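Long-range contacts in hypothetical protein, GDSL-like Lipase/Acylhydrolase family protein (Bacteroides uniformis, PDB 4M8K), which probably hydrolyses ester bonds as a GDSL-type lipase or acylhydrolase that uses a serine nucleophile: residues A[24-29]-A[78-83]; A[31-36]-A[61-66]. One frame throughout, in Å; residues are numbered along the deposited sequence.

Contact 1 (A[24-29]-A[78-83]); sequences SILGDS and RNNSYS. With ACT (acetate ion), chain C.
Ser24 and Arg78 open the pairing of two parallel strands: Arg78 N makes a weak bond of 3.1 Å to Ser24 OG, which is also tied to Leu109 O. Arg78 O then takes the amide of Ile25, and the guanidinium leads away from Ser24 to Asn108. The strands run side by side, their directions only 2° apart. At Asn79 the side-chain carbon CG stands opposite the backbone N (chi1 -172°), which brings the amide obliquely across Ile25, with OD1 3.6 Å from Ile25 CB. Asn80 alternates its bonds, its N giving to Ile25 O at 2.9 Å and its O receiving Gly27 N at 3.0 Å. Its own side chain turns to the sheet face that carries Leu26, where Asn42 and Asn108 hold the amide. Ser81 returns to the face of Ile25 and lays OG 3.4 Å from Gly27 CA, where no side chain intervenes; the same hydroxyl donates to Asn79 OD1 at 2.7 Å. Tyr82 N closes the ladder on Gly27 O, while its side chain leaves the backbone away from strand 22-27. Ser83, modelled in two conformers, reaches Ser29 OG only doubtfully. Beyond it, Ser29 N donates to an acetate oxygen, OXT, at 3.1 Å. Gly27, Asp28 and Ser29 spell the GDS signature of the family, so the last rungs of the ladder deliver a serine, probably the nucleophile, to an anion site at the strand ends; the acetate, probably picked up during crystallisation, is consistent with an oxyanion-binding pocket.

Contact 2 (A[31-36]-A[61-66]); sequences STFYGH and EETWWY
Trp64 presents its indole edge to Ser31 while Trp65 CB sits 3.6 Å above the plane of the Trp64 ring, over its centre. At that edge Trp64 NE1 donates to Ser31 OG at 2.9 Å, with the acceptor almost exactly in the ring plane (3° out) though the bond is bent to 145°. The Trp65 ring has Thr63 OG1 on one face, 3.2 Å above the plane and toward the rim, beside Tyr66 CB. Its edge gathers other partners: Trp64 NE1, a water, and the CB atoms of Phe33 and His36, the latter 3.8 Å from Trp65 CH2. The pyrrole nitrogen is not bonded to the nearby Ser31 O; instead Trp65 NE1 donates to the water at 3.0 Å, and the water in turn donates a hydrogen bond to Thr32 O at 2.8 Å. With CG between its backbone N and carbonyl carbon (chi1 50°), Trp65 lays its ring over the Thr63 hydroxyl. Phe33 lies obliquely to Thr63, its CD2 3.7 Å from Thr63 CG2. That threonine is the N-cap of helix 64-71: its OG1 accepts a weak capping bond from Tyr66 N and is also hydrogen-bonded to Val60 O. Phe33 and His36, the ends of a type II turn closed by His36 N to Phe33 O, both leave the backbone toward 61-66. The two indole N-H groups of these buried tryptophans are thus each given an acceptor, one a hydroxyl and one a water, which joins the loop after the GDS signature to the first turn of helix 64-71.

The centres of contact 1 and contact 2 lie 9 Å apart, and the two meet through the face of strand 75-81 that bears Asn79 and Ser81. Asn79 ND2 probably donates to Ser31 O at 2.8 Å and also packs 3.4 Å from Trp65 CZ2. Ser81 OG comes within 3.2 Å of Ser31 CB, a packing contact. Helix 64-71 thus leads into strand 75-81 while covering part of that strand's face, a parallel beta-alpha-beta connection from strand 22-27. At the far end of the ladder Ser29 shares the acetate with Gly84, Asn122 and His205, a grouping consistent with the Ser-Gly-Asn-His set of SGNH hydrolases; contact 2 backs the segment just after that serine.

Contact 1 (A[24-29]-A[78-83])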
loop_
_atom_site.group_PDB
_atom_site.type_symbol
_atom_site.label_atom_id
_atom_site.label_comp_id
_atom_site.label_asym_id
_atom_site.label_seq_id
_atom_site.Cartn_x
_atom_site.Cartn_y
_atom_site.Cartn_z
ATOM N N SER A 24 -8.038 5.485 -4.065
ATOM C CA SER A 24 -7.069 4.700 -4.777
ATOM C C SER A 24 -6.092 4.031 -3.798
ATOM O O SER A 24 -5.837 4.542 -2.695
ATOM C CB SER A 24 -6.335 5.587 -5.773
ATOM O OG SER A 24 -7.088 5.897 -6.939
ATOM N N ILE A 25 -5.555 2.885 -4.215
ATOM C CA ILE A 25 -4.614 2.072 -3.422
ATOM C C ILE A 25 -3.325 1.902 -4.226
ATOM O O ILE A 25 -3.396 1.623 -5.421
ATOM C CB ILE A 25 -5.236 0.702 -3.117
ATOM C CG1 ILE A 25 -6.538 0.890 -2.306
ATOM C CG2 ILE A 25 -4.287 -0.195 -2.318
ATOM C CD1 ILE A 25 -7.648 0.002 -2.793
ATOM N N LEU A 26 -2.173 2.088 -3.555
ATOM C CA LEU A 26 -0.843 1.752 -4.075
ATOM C C LEU A 26 -0.319 0.663 -3.147
ATOM O O LEU A 26 0.019 0.938 -1.988
ATOM C CB LEU A 26 0.049 2.970 -4.081
ATOM C CG LEU A 26 1.414 2.812 -4.700
ATOM C CD1 LEU A 26 1.283 2.507 -6.162
ATOM C CD2 LEU A 26 2.279 4.052 -4.504
ATOM N N GLY A 27 -0.370 -0.588 -3.615
ATOM C CA GLY A 27 -0.148 -1.754 -2.750
ATOM C C GLY A 27 0.674 -2.858 -3.338
ATOM O O GLY A 27 1.189 -2.799 -4.495
ATOM N N ASP A 28 0.789 -3.885 -2.516
ATOM C CA ASP A 28 1.454 -5.125 -2.845
ATOM C C ASP A 28 0.417 -6.292 -2.810
ATOM O O ASP A 28 -0.777 -6.041 -2.951
ATOM C CB ASP A 28 2.657 -5.338 -1.922
ATOM C CG ASP A 28 2.269 -5.416 -0.444
ATOM O OD1 ASP A 28 1.123 -5.804 -0.098
ATOM O OD2 ASP A 28 3.125 -5.052 0.385
ATOM N N SER A 29 0.865 -7.533 -2.611
ATOM C CA SER A 29 -0.061 -8.701 -2.615
ATOM C C SER A 29 -1.237 -8.521 -1.681
ATOM O O SER A 29 -2.308 -9.051 -1.951
ATOM C CB SER A 29 0.618 -9.984 -2.163
ATOM O OG SER A 29 1.576 -10.498 -3.058
ATOM N N ARG A 78 -8.642 3.621 -8.360
ATOM C CA ARG A 78 -7.713 2.676 -8.940
ATOM C C ARG A 78 -7.126 1.843 -7.836
ATOM O O ARG A 78 -6.669 2.378 -6.854
ATOM C CB ARG A 78 -6.552 3.353 -9.677
ATOM C CG ARG A 78 -6.931 4.027 -10.987
ATOM C CD ARG A 78 -7.496 3.053 -12.049
ATOM N NE ARG A 78 -7.595 3.806 -13.301
ATOM C CZ ARG A 78 -6.566 4.054 -14.128
ATOM N NH1 ARG A 78 -5.344 3.563 -13.911
ATOM N NH2 ARG A 78 -6.779 4.792 -15.211
ATOM N N ASN A 79 -7.091 0.532 -8.055
ATOM C CA ASN A 79 -6.298 -0.374 -7.224
ATOM C C ASN A 79 -4.990 -0.796 -7.939
ATOM O O ASN A 79 -4.935 -1.840 -8.623
ATOM C CB ASN A 79 -7.120 -1.595 -6.818
ATOM C CG ASN A 79 -6.387 -2.452 -5.798
ATOM O OD1 ASN A 79 -5.312 -2.084 -5.352
ATOM N ND2 ASN A 79 -6.909 -3.655 -5.535
ATOM N N ASN A 80 -3.986 0.047 -7.782
ATOM C CA ASN A 80 -2.657 -0.243 -8.316
ATOM C C ASN A 80 -1.842 -1.021 -7.304
ATOM O O ASN A 80 -1.022 -0.472 -6.579
ATOM C CB ASN A 80 -1.936 1.044 -8.714
ATOM C CG ASN A 80 -0.762 0.787 -9.628
ATOM O OD1 ASN A 80 -0.129 -0.279 -9.567
ATOM N ND2 ASN A 80 -0.459 1.751 -10.479
ATOM N N SER A 81 -2.083 -2.321 -7.276
ATOM C CA SER A 81 -1.426 -3.234 -6.370
ATOM C C SER A 81 -0.798 -4.348 -7.178
ATOM O O SER A 81 -1.330 -4.763 -8.193
ATOM C CB SER A 81 -2.381 -3.764 -5.284
ATOM O OG SER A 81 -2.900 -2.710 -4.435
ATOM N N TYR A 82 0.357 -4.815 -6.687
ATOM C CA TYR A 82 1.301 -5.629 -7.431
ATOM C C TYR A 82 2.052 -6.544 -6.467
ATOM O O TYR A 82 2.866 -6.097 -5.650
ATOM C CB TYR A 82 2.263 -4.719 -8.174
ATOM C CG TYR A 82 3.110 -5.336 -9.301
ATOM C CD1 TYR A 82 3.836 -6.518 -9.138
ATOM C CD2 TYR A 82 3.205 -4.694 -10.534
ATOM C CE1 TYR A 82 4.600 -7.056 -10.180
ATOM C CE2 TYR A 82 3.957 -5.224 -11.572
ATOM C CZ TYR A 82 4.671 -6.399 -11.379
ATOM O OH TYR A 82 5.449 -6.891 -12.406
ATOM N N SER A 83 1.828 -7.847 -6.636
ATOM C CA SER A 83 2.400 -8.886 -5.765
ATOM C C SER A 83 3.900 -8.873 -5.720
ATOM O O SER A 83 4.560 -8.845 -6.740
ATOM C CB SER A 83 2.006 -10.282 -6.251
ATOM O OG SER A 83 0.654 -10.472 -6.091
HETATM C C ACT C . 3.554 -9.525 -0.961
HETATM O O ACT C . 3.304 -10.712 -1.227
HETATM O OXT ACT C . 3.602 -8.695 -1.869
HETATM C CH3 ACT C . 3.778 -9.057 0.446
#

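Contact 2 (A[31-36]-A[61-66])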
loop_
_atom_site.group_PDB
_atom_site.type_symbol
_atom_site.label_atom_id
_atom_site.label_comp_id
_atom_site.label_asym_id
_atom_site.label_seq_id
_atom_site.Cartn_x
_atom_site.Cartn_y
_atom_site.Cartn_z
ATOM N N SER A 31 -3.132 -6.201 -1.051
ATOM C CA SER A 31 -4.186 -5.367 -1.647
ATOM C C SER A 31 -4.553 -5.815 -3.070
ATOM O O SER A 31 -5.224 -5.082 -3.817
ATOM C CB SER A 31 -3.726 -3.903 -1.599
ATOM O OG SER A 31 -3.515 -3.489 -0.255
ATOM N N THR A 32 -4.120 -7.015 -3.461
ATOM C CA THR A 32 -4.418 -7.541 -4.790
ATOM C C THR A 32 -5.614 -8.473 -4.779
ATOM O O THR A 32 -5.920 -9.092 -3.769
ATOM C CB THR A 32 -3.269 -8.354 -5.486
ATOM O OG1 THR A 32 -2.924 -9.549 -4.739
ATOM C CG2 THR A 32 -2.063 -7.473 -5.725
ATOM N N PHE A 33 -6.285 -8.544 -5.925
ATOM C CA PHE A 33 -7.231 -9.629 -6.253
ATOM C C PHE A 33 -7.298 -9.693 -7.766
ATOM O O PHE A 33 -7.497 -8.654 -8.440
ATOM C CB PHE A 33 -8.648 -9.455 -5.625
ATOM C CG PHE A 33 -9.393 -10.765 -5.472
ATOM C CD1 PHE A 33 -10.092 -11.299 -6.542
ATOM C CD2 PHE A 33 -9.375 -11.476 -4.262
ATOM C CE1 PHE A 33 -10.737 -12.530 -6.441
ATOM C CE2 PHE A 33 -10.034 -12.687 -4.127
ATOM C CZ PHE A 33 -10.710 -13.238 -5.231
ATOM N N TYR A 34 -7.070 -10.886 -8.299
ATOM C CA TYR A 34 -7.191 -11.159 -9.745
ATOM C C TYR A 34 -8.398 -10.476 -10.378
ATOM O O TYR A 34 -9.544 -10.639 -9.898
ATOM C CB TYR A 34 -7.263 -12.689 -9.970
ATOM C CG TYR A 34 -7.073 -13.071 -11.405
ATOM C CD1 TYR A 34 -5.839 -12.877 -12.030
ATOM C CD2 TYR A 34 -8.128 -13.594 -12.165
ATOM C CE1 TYR A 34 -5.648 -13.179 -13.351
ATOM C CE2 TYR A 34 -7.936 -13.931 -13.515
ATOM C CZ TYR A 34 -6.680 -13.724 -14.085
ATOM O OH TYR A 34 -6.429 -14.014 -15.399
ATOM N N GLY A 35 -8.163 -9.714 -11.435
ATOM C CA GLY A 35 -9.215 -9.010 -12.168
ATOM C C GLY A 35 -9.622 -7.680 -11.574
ATOM O O GLY A 35 -10.499 -7.011 -12.089
ATOM N N HIS A 36 -9.021 -7.294 -10.475
ATOM C CA HIS A 36 -9.431 -6.069 -9.798
ATOM C C HIS A 36 -8.241 -5.174 -9.516
ATOM O O HIS A 36 -8.282 -4.336 -8.595
ATOM C CB HIS A 36 -10.120 -6.402 -8.453
ATOM C CG HIS A 36 -11.429 -7.075 -8.612
ATOM N ND1 HIS A 36 -12.629 -6.391 -8.580
ATOM C CD2 HIS A 36 -11.736 -8.366 -8.852
ATOM C CE1 HIS A 36 -13.613 -7.234 -8.832
ATOM N NE2 HIS A 36 -13.095 -8.435 -9.006
ATOM N N GLU A 61 -14.821 -9.778 -2.244
ATOM C CA GLU A 61 -15.640 -9.100 -1.212
ATOM C C GLU A 61 -15.090 -9.278 0.192
ATOM O O GLU A 61 -15.467 -8.546 1.119
ATOM C CB GLU A 61 -17.091 -9.626 -1.240
ATOM C CG GLU A 61 -17.822 -9.243 -2.511
ATOM C CD GLU A 61 -17.699 -10.250 -3.639
ATOM O OE1 GLU A 61 -16.886 -11.197 -3.570
ATOM O OE2 GLU A 61 -18.411 -10.074 -4.639
ATOM N N GLU A 62 -14.179 -10.226 0.326
ATOM C CA GLU A 62 -13.474 -10.496 1.585
ATOM C C GLU A 62 -12.220 -9.643 1.729
ATOM O O GLU A 62 -11.648 -9.604 2.808
ATOM C CB GLU A 62 -13.082 -11.980 1.671
ATOM C CG GLU A 62 -14.255 -12.943 1.802
ATOM C CD GLU A 62 -13.968 -14.341 1.306
ATOM O OE1 GLU A 62 -12.963 -14.577 0.608
ATOM O OE2 GLU A 62 -14.757 -15.225 1.645
ATOM N N THR A 63 -11.754 -8.985 0.662
ATOM C CA THR A 63 -10.514 -8.177 0.746
ATOM C C THR A 63 -10.728 -6.944 1.643
ATOM O O THR A 63 -11.848 -6.409 1.680
ATOM C CB THR A 63 -9.982 -7.720 -0.647
ATOM O OG1 THR A 63 -10.902 -6.815 -1.264
ATOM C CG2 THR A 63 -9.761 -8.941 -1.555
ATOM N N TRP A 64 -9.660 -6.447 2.274
ATOM C CA TRP A 64 -9.760 -5.342 3.218
ATOM C C TRP A 64 -10.300 -4.111 2.520
ATOM O O TRP A 64 -11.074 -3.364 3.097
ATOM C CB TRP A 64 -8.417 -5.022 3.915
ATOM C CG TRP A 64 -7.357 -4.346 3.041
ATOM C CD1 TRP A 64 -6.394 -4.947 2.337
ATOM C CD2 TRP A 64 -7.215 -2.951 2.824
ATOM N NE1 TRP A 64 -5.612 -4.019 1.672
ATOM C CE2 TRP A 64 -6.132 -2.775 1.929
ATOM C CE3 TRP A 64 -7.942 -1.820 3.255
ATOM C CZ2 TRP A 64 -5.727 -1.506 1.474
ATOM C CZ3 TRP A 64 -7.537 -0.582 2.828
ATOM C CH2 TRP A 64 -6.448 -0.426 1.900
ATOM N N TRP A 65 -9.858 -3.884 1.273
ATOM C CA TRP A 65 -10.109 -2.610 0.570
ATOM C C TRP A 65 -11.516 -2.548 -0.033
ATOM O O TRP A 65 -12.116 -1.469 -0.098
ATOM C CB TRP A 65 -9.001 -2.289 -0.495
ATOM C CG TRP A 65 -8.727 -3.404 -1.390
ATOM C CD1 TRP A 65 -7.867 -4.411 -1.161
ATOM C CD2 TRP A 65 -9.431 -3.724 -2.571
ATOM N NE1 TRP A 65 -7.985 -5.365 -2.151
ATOM C CE2 TRP A 65 -8.925 -4.944 -3.042
ATOM C CE3 TRP A 65 -10.439 -3.085 -3.304
ATOM C CZ2 TRP A 65 -9.383 -5.547 -4.226
ATOM C CZ3 TRP A 65 -10.888 -3.683 -4.505
ATOM C CH2 TRP A 65 -10.338 -4.887 -4.944
ATOM N N TYR A 66 -11.993 -3.688 -0.541
ATOM C CA TYR A 66 -13.327 -3.819 -1.080
ATOM C C TYR A 66 -14.321 -3.587 0.048
ATOM O O TYR A 66 -15.297 -2.836 -0.106
ATOM C CB TYR A 66 -13.534 -5.185 -1.709
ATOM C CG TYR A 66 -14.865 -5.302 -2.380
ATOM C CD1 TYR A 66 -16.018 -5.488 -1.637
ATOM C CD2 TYR A 66 -14.979 -5.205 -3.769
ATOM C CE1 TYR A 66 -17.233 -5.580 -2.249
ATOM C CE2 TYR A 66 -16.203 -5.304 -4.394
ATOM C CZ TYR A 66 -17.319 -5.482 -3.619
ATOM O OH TYR A 66 -18.541 -5.543 -4.199
HETATM O O HOH W 1 -6.437 -7.775 -1.308
#